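PDB 5IMW: intermedilysin from Streptococcus intermedius, which probably lyses host cells by binding cholesterol-containing membranes, changing shape and assembling into an oligomeric pore, as other cholesterol-dependent cytolysins do. Local coordinates for residues Ala67-Lys79 / Asn87-Ile101. Residues are numbered along the deposited sequence; the frame is centred on the assembly and turned at random.
Sequences ANDDRIFPGALLK and NLPTLIPVNRGKTTI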
loop_
_atom_site.group_PDB
_atom_site.type_symbol
_atom_site.label_atom_id
_atom_site.label_comp_id
_atom_site.label_asym_id
_atom_site.label_seq_id
_atom_site.Cartn_x
_atom_site.Cartn_y
_atom_site.Cartn_z
ATOM N N ALA A 67 -18.897 12.824 -2.794
ATOM C CA ALA A 67 -18.801 13.660 -3.982
ATOM C C ALA A 67 -19.316 12.956 -5.232
ATOM O O ALA A 67 -19.875 13.613 -6.117
ATOM C CB ALA A 67 -17.352 14.097 -4.194
ATOM N N ASN A 68 -19.144 11.638 -5.323
ATOM C CA ASN A 68 -19.530 10.876 -6.504
ATOM C C ASN A 68 -20.702 9.941 -6.240
ATOM O O ASN A 68 -21.043 9.133 -7.108
ATOM C CB ASN A 68 -18.333 10.075 -7.020
ATOM C CG ASN A 68 -17.744 9.168 -5.960
ATOM O OD1 ASN A 68 -17.867 9.432 -4.764
ATOM N ND2 ASN A 68 -17.100 8.092 -6.391
ATOM N N ASP A 69 -21.334 10.038 -5.069
ATOM C CA ASP A 69 -22.361 9.070 -4.699
ATOM C C ASP A 69 -23.463 9.009 -5.750
ATOM O O ASP A 69 -23.808 7.929 -6.243
ATOM C CB ASP A 69 -22.936 9.423 -3.324
ATOM C CG ASP A 69 -23.698 8.270 -2.690
ATOM O OD1 ASP A 69 -24.179 7.386 -3.429
ATOM O OD2 ASP A 69 -23.820 8.249 -1.446
ATOM N N ASP A 70 -24.013 10.166 -6.126
ATOM C CA ASP A 70 -25.142 10.175 -7.050
ATOM C C ASP A 70 -24.781 9.568 -8.402
ATOM O O ASP A 70 -25.632 8.941 -9.043
ATOM C CB ASP A 70 -25.665 11.601 -7.234
ATOM C CG ASP A 70 -24.570 12.583 -7.591
ATOM O OD1 ASP A 70 -23.449 12.440 -7.057
ATOM O OD2 ASP A 70 -24.831 13.497 -8.401
ATOM N N ARG A 71 -23.537 9.730 -8.849
ATOM C CA ARG A 71 -23.131 9.249 -10.165
ATOM C C ARG A 71 -22.813 7.758 -10.196
ATOM O O ARG A 71 -22.556 7.226 -11.281
ATOM C CB ARG A 71 -21.907 10.029 -10.657
ATOM C CG ARG A 71 -22.127 11.526 -10.803
ATOM C CD ARG A 71 -21.391 12.315 -9.728
ATOM N NE ARG A 71 -21.310 13.736 -10.059
ATOM C CZ ARG A 71 -20.404 14.267 -10.876
ATOM N NH1 ARG A 71 -19.491 13.497 -11.453
ATOM N NH2 ARG A 71 -20.410 15.570 -11.120
ATOM N N ILE A 72 -22.822 7.073 -9.056
ATOM C CA ILE A 72 -22.382 5.684 -8.971
ATOM C C ILE A 72 -23.598 4.815 -8.677
ATOM O O ILE A 72 -24.181 4.889 -7.588
ATOM C CB ILE A 72 -21.297 5.494 -7.902
ATOM C CG1 ILE A 72 -20.074 6.365 -8.212
ATOM C CG2 ILE A 72 -20.894 4.035 -7.809
ATOM C CD1 ILE A 72 -19.369 6.040 -9.516
ATOM N N PHE A 73 -23.974 3.986 -9.644
ATOM C CA PHE A 73 -24.989 2.962 -9.447
ATOM C C PHE A 73 -24.814 1.908 -10.531
ATOM O O PHE A 73 -24.266 2.202 -11.598
ATOM C CB PHE A 73 -26.408 3.556 -9.489
ATOM C CG PHE A 73 -26.748 4.246 -10.781
ATOM C CD1 PHE A 73 -27.136 3.516 -11.893
ATOM C CD2 PHE A 73 -26.693 5.624 -10.877
ATOM C CE1 PHE A 73 -27.451 4.148 -13.076
ATOM C CE2 PHE A 73 -27.009 6.261 -12.056
ATOM C CZ PHE A 73 -27.389 5.521 -13.158
ATOM N N PRO A 74 -25.265 0.680 -10.291
ATOM C CA PRO A 74 -25.093 -0.369 -11.302
ATOM C C PRO A 74 -25.673 0.044 -12.647
ATOM O O PRO A 74 -26.837 0.438 -12.750
ATOM C CB PRO A 74 -25.842 -1.563 -10.704
ATOM C CG PRO A 74 -25.844 -1.320 -9.241
ATOM C CD PRO A 74 -25.901 0.166 -9.064
ATOM N N GLY A 75 -24.844 -0.048 -13.686
ATOM C CA GLY A 75 -25.260 0.260 -15.036
ATOM C C GLY A 75 -25.023 1.690 -15.475
ATOM O O GLY A 75 -25.263 2.006 -16.646
ATOM N N ALA A 76 -24.564 2.562 -14.580
ATOM C CA ALA A 76 -24.329 3.956 -14.937
ATOM C C ALA A 76 -23.360 4.061 -16.109
ATOM O O ALA A 76 -22.292 3.444 -16.103
ATOM C CB ALA A 76 -23.777 4.715 -13.730
ATOM N N LEU A 77 -23.734 4.857 -17.113
ATOM C CA LEU A 77 -22.912 5.075 -18.299
ATOM C C LEU A 77 -21.957 6.237 -18.046
ATOM O O LEU A 77 -22.398 7.363 -17.793
ATOM C CB LEU A 77 -23.790 5.362 -19.517
ATOM C CG LEU A 77 -24.296 4.172 -20.340
ATOM C CD1 LEU A 77 -23.291 3.800 -21.412
ATOM C CD2 LEU A 77 -24.604 2.967 -19.468
ATOM N N LEU A 78 -20.654 5.967 -18.129
ATOM C CA LEU A 78 -19.632 6.953 -17.814
ATOM C C LEU A 78 -18.608 7.014 -18.940
ATOM O O LEU A 78 -18.512 6.108 -19.773
ATOM C CB LEU A 78 -18.922 6.624 -16.490
ATOM C CG LEU A 78 -19.821 6.313 -15.290
ATOM C CD1 LEU A 78 -18.982 5.922 -14.085
ATOM C CD2 LEU A 78 -20.717 7.494 -14.952
ATOM N N LYS A 79 -17.841 8.098 -18.954
ATOM C CA LYS A 79 -16.752 8.274 -19.903
ATOM C C LYS A 79 -15.419 8.030 -19.209
ATOM O O LYS A 79 -15.203 8.477 -18.079
ATOM C CB LYS A 79 -16.767 9.679 -20.511
ATOM C CG LYS A 79 -17.551 9.788 -21.807
ATOM C CD LYS A 79 -17.345 11.142 -22.477
ATOM C CE LYS A 79 -17.838 12.289 -21.608
ATOM N NZ LYS A 79 -17.820 13.593 -22.334
ATOM N N ASN A 87 -11.751 10.237 -9.907
ATOM C CA ASN A 87 -12.809 9.530 -9.190
ATOM C C ASN A 87 -14.026 10.419 -8.961
ATOM O O ASN A 87 -14.724 10.288 -7.953
ATOM C CB ASN A 87 -12.297 8.969 -7.862
ATOM C CG ASN A 87 -13.265 7.986 -7.240
ATOM O OD1 ASN A 87 -13.347 6.830 -7.655
ATOM N ND2 ASN A 87 -14.007 8.442 -6.239
ATOM N N LEU A 88 -14.272 11.343 -9.889
ATOM C CA LEU A 88 -15.511 12.121 -9.936
ATOM C C LEU A 88 -16.132 11.990 -11.323
ATOM O O LEU A 88 -16.233 12.965 -12.074
ATOM C CB LEU A 88 -15.247 13.586 -9.588
ATOM C CG LEU A 88 -15.524 14.017 -8.145
ATOM C CD1 LEU A 88 -14.528 13.402 -7.159
ATOM C CD2 LEU A 88 -15.521 15.539 -8.042
ATOM N N PRO A 89 -16.565 10.788 -11.694
ATOM C CA PRO A 89 -17.004 10.557 -13.076
ATOM C C PRO A 89 -18.254 11.345 -13.434
ATOM O O PRO A 89 -19.095 11.651 -12.586
ATOM C CB PRO A 89 -17.276 9.050 -13.116
ATOM C CG PRO A 89 -17.525 8.668 -11.694
ATOM C CD PRO A 89 -16.665 9.572 -10.871
ATOM N N THR A 90 -18.365 11.660 -14.720
ATOM C CA THR A 90 -19.510 12.371 -15.272
ATOM C C THR A 90 -20.353 11.416 -16.104
ATOM O O THR A 90 -19.845 10.778 -17.032
ATOM C CB THR A 90 -19.053 13.550 -16.132
ATOM O OG1 THR A 90 -18.370 14.502 -15.309
ATOM C CG2 THR A 90 -20.239 14.229 -16.807
ATOM N N LEU A 91 -21.638 11.331 -15.775
ATOM C CA LEU A 91 -22.545 10.468 -16.518
ATOM C C LEU A 91 -22.752 10.998 -17.932
ATOM O O LEU A 91 -22.874 12.206 -18.152
ATOM C CB LEU A 91 -23.889 10.368 -15.794
ATOM C CG LEU A 91 -24.001 9.275 -14.730
ATOM C CD1 LEU A 91 -24.768 9.771 -13.514
ATOM C CD2 LEU A 91 -24.688 8.054 -15.316
ATOM N N ILE A 92 -22.780 10.084 -18.896
ATOM C CA ILE A 92 -23.118 10.432 -20.273
ATOM C C ILE A 92 -24.598 10.801 -20.290
ATOM O O ILE A 92 -25.445 9.932 -20.047
ATOM C CB ILE A 92 -22.823 9.278 -21.243
ATOM C CG1 ILE A 92 -21.347 8.890 -21.177
ATOM C CG2 ILE A 92 -23.197 9.677 -22.667
ATOM C CD1 ILE A 92 -21.001 7.655 -21.977
ATOM N N PRO A 93 -24.963 12.061 -20.562
ATOM C CA PRO A 93 -26.389 12.417 -20.567
ATOM C C PRO A 93 -27.109 11.881 -21.794
ATOM O O PRO A 93 -27.077 12.498 -22.864
ATOM C CB PRO A 93 -26.363 13.949 -20.542
ATOM C CG PRO A 93 -25.091 14.304 -21.227
ATOM C CD PRO A 93 -24.107 13.216 -20.890
ATOM N N VAL A 94 -27.768 10.732 -21.647
ATOM C CA VAL A 94 -28.388 10.049 -22.777
ATOM C C VAL A 94 -29.401 9.057 -22.233
ATOM O O VAL A 94 -29.244 8.529 -21.129
ATOM C CB VAL A 94 -27.318 9.350 -23.655
ATOM C CG1 VAL A 94 -26.522 8.339 -22.834
ATOM C CG2 VAL A 94 -27.957 8.678 -24.851
ATOM N N ASN A 95 -30.446 8.801 -23.017
ATOM C CA ASN A 95 -31.417 7.779 -22.663
ATOM C C ASN A 95 -30.731 6.420 -22.559
ATOM O O ASN A 95 -29.623 6.213 -23.060
ATOM C CB ASN A 95 -32.538 7.731 -23.698
ATOM C CG ASN A 95 -33.128 9.097 -23.974
ATOM O OD1 ASN A 95 -32.581 9.876 -24.756
ATOM N ND2 ASN A 95 -34.246 9.400 -23.329
ATOM N N ARG A 96 -31.406 5.482 -21.897
ATOM C CA ARG A 96 -30.840 4.162 -21.663
ATOM C C ARG A 96 -31.899 3.090 -21.870
ATOM O O ARG A 96 -33.102 3.363 -21.892
ATOM C CB ARG A 96 -30.257 4.040 -20.251
ATOM C CG ARG A 96 -28.778 4.362 -20.152
ATOM C CD ARG A 96 -28.214 3.897 -18.821
ATOM N NE ARG A 96 -27.351 4.909 -18.226
ATOM C CZ ARG A 96 -27.796 6.026 -17.660
ATOM N NH1 ARG A 96 -29.098 6.283 -17.612
ATOM N NH2 ARG A 96 -26.936 6.893 -17.146
ATOM N N GLY A 97 -31.423 1.857 -22.024
ATOM C CA GLY A 97 -32.269 0.691 -22.118
ATOM C C GLY A 97 -32.347 -0.050 -20.802
ATOM O O GLY A 97 -31.983 0.470 -19.739
ATOM N N LYS A 98 -32.821 -1.290 -20.869
ATOM C CA LYS A 98 -32.968 -2.088 -19.664
ATOM C C LYS A 98 -31.606 -2.517 -19.135
ATOM O O LYS A 98 -30.653 -2.718 -19.893
ATOM C CB LYS A 98 -33.826 -3.322 -19.940
ATOM C CG LYS A 98 -35.133 -3.015 -20.661
ATOM C CD LYS A 98 -36.177 -4.113 -20.467
ATOM C CE LYS A 98 -35.963 -5.299 -21.399
ATOM N NZ LYS A 98 -34.688 -6.038 -21.167
ATOM N N THR A 99 -31.523 -2.662 -17.813
ATOM C CA THR A 99 -30.306 -3.105 -17.143
ATOM C C THR A 99 -30.659 -4.280 -16.245
ATOM O O THR A 99 -31.516 -4.154 -15.365
ATOM C CB THR A 99 -29.672 -1.976 -16.322
ATOM O OG1 THR A 99 -29.676 -0.762 -17.084
ATOM C CG2 THR A 99 -28.238 -2.322 -15.962
ATOM N N THR A 100 -30.007 -5.417 -16.475
ATOM C CA THR A 100 -30.217 -6.620 -15.679
ATOM C C THR A 100 -29.159 -6.693 -14.588
ATOM O O THR A 100 -27.960 -6.624 -14.874
ATOM C CB THR A 100 -30.167 -7.875 -16.553
ATOM O OG1 THR A 100 -29.432 -7.597 -17.753
ATOM C CG2 THR A 100 -31.582 -8.346 -16.903
ATOM N N ILE A 101 -29.607 -6.833 -13.344
ATOM C CA ILE A 101 -28.739 -6.803 -12.176
ATOM C C ILE A 101 -28.837 -8.136 -11.452
ATOM O O ILE A 101 -29.851 -8.835 -11.535
ATOM C CB ILE A 101 -29.117 -5.635 -11.237
ATOM C CG1 ILE A 101 -29.019 -4.307 -11.992
ATOM C CG2 ILE A 101 -28.231 -5.627 -9.995
ATOM C CD1 ILE A 101 -29.423 -3.089 -11.184
#
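Pro89 lays its ring against two aliphatic side chains of the facing segment: CB lies 3.7 Å from CD1 of Leu78, and CG lies 3.9 Å from CD1 of Ile72, whose chain crosses the ring at about a right angle. Tyr333 of strand 329-337, in the same sheet as Leu78, also touches both Ile72 and Pro89.

Two residues along, Leu91 makes contact through both of its methyls. CD2 meets CB of Ala76 at 3.8 Å, while CD1 turns to the other end of the 67-79 segment and rests 3.8 Å from CA of Arg71. Its branch point is met by CD2 of Leu78. With its CG beside the backbone N (chi1 -49°) and the chain extended beyond, Leu78 splits its methyls, one for Pro89 and the other for Leu91.

Both segments lie within the thiol-activated cytolysin region of this cholesterol-dependent cytolysin, and the short helix 82-85 links them. Strand 77-79 sits at the edge of an antiparallel sheet, bonded through Leu78 to Val237 of strand 236-244, and the 87-92 loop runs along it. One hydrogen bond ties the two backbones here, Ile92 N to Leu77 O at 3.0 Å, and the same oxygen takes a CA-H...O contact from CA of Leu91.

Leu77 and Arg96 run alongside each other, pointing opposite ways. CD2 of Leu77 comes to the edge of the guanidinium, 3.6 Å from NE of Arg96, and CZ of Phe73 lies over one face of that group, offset toward its rim. Where the loop rejoins the sheet as strand 99-103, Ile101 reaches CB of Pro74 with its CD1, and both residues also touch Val125 of helix 122-140.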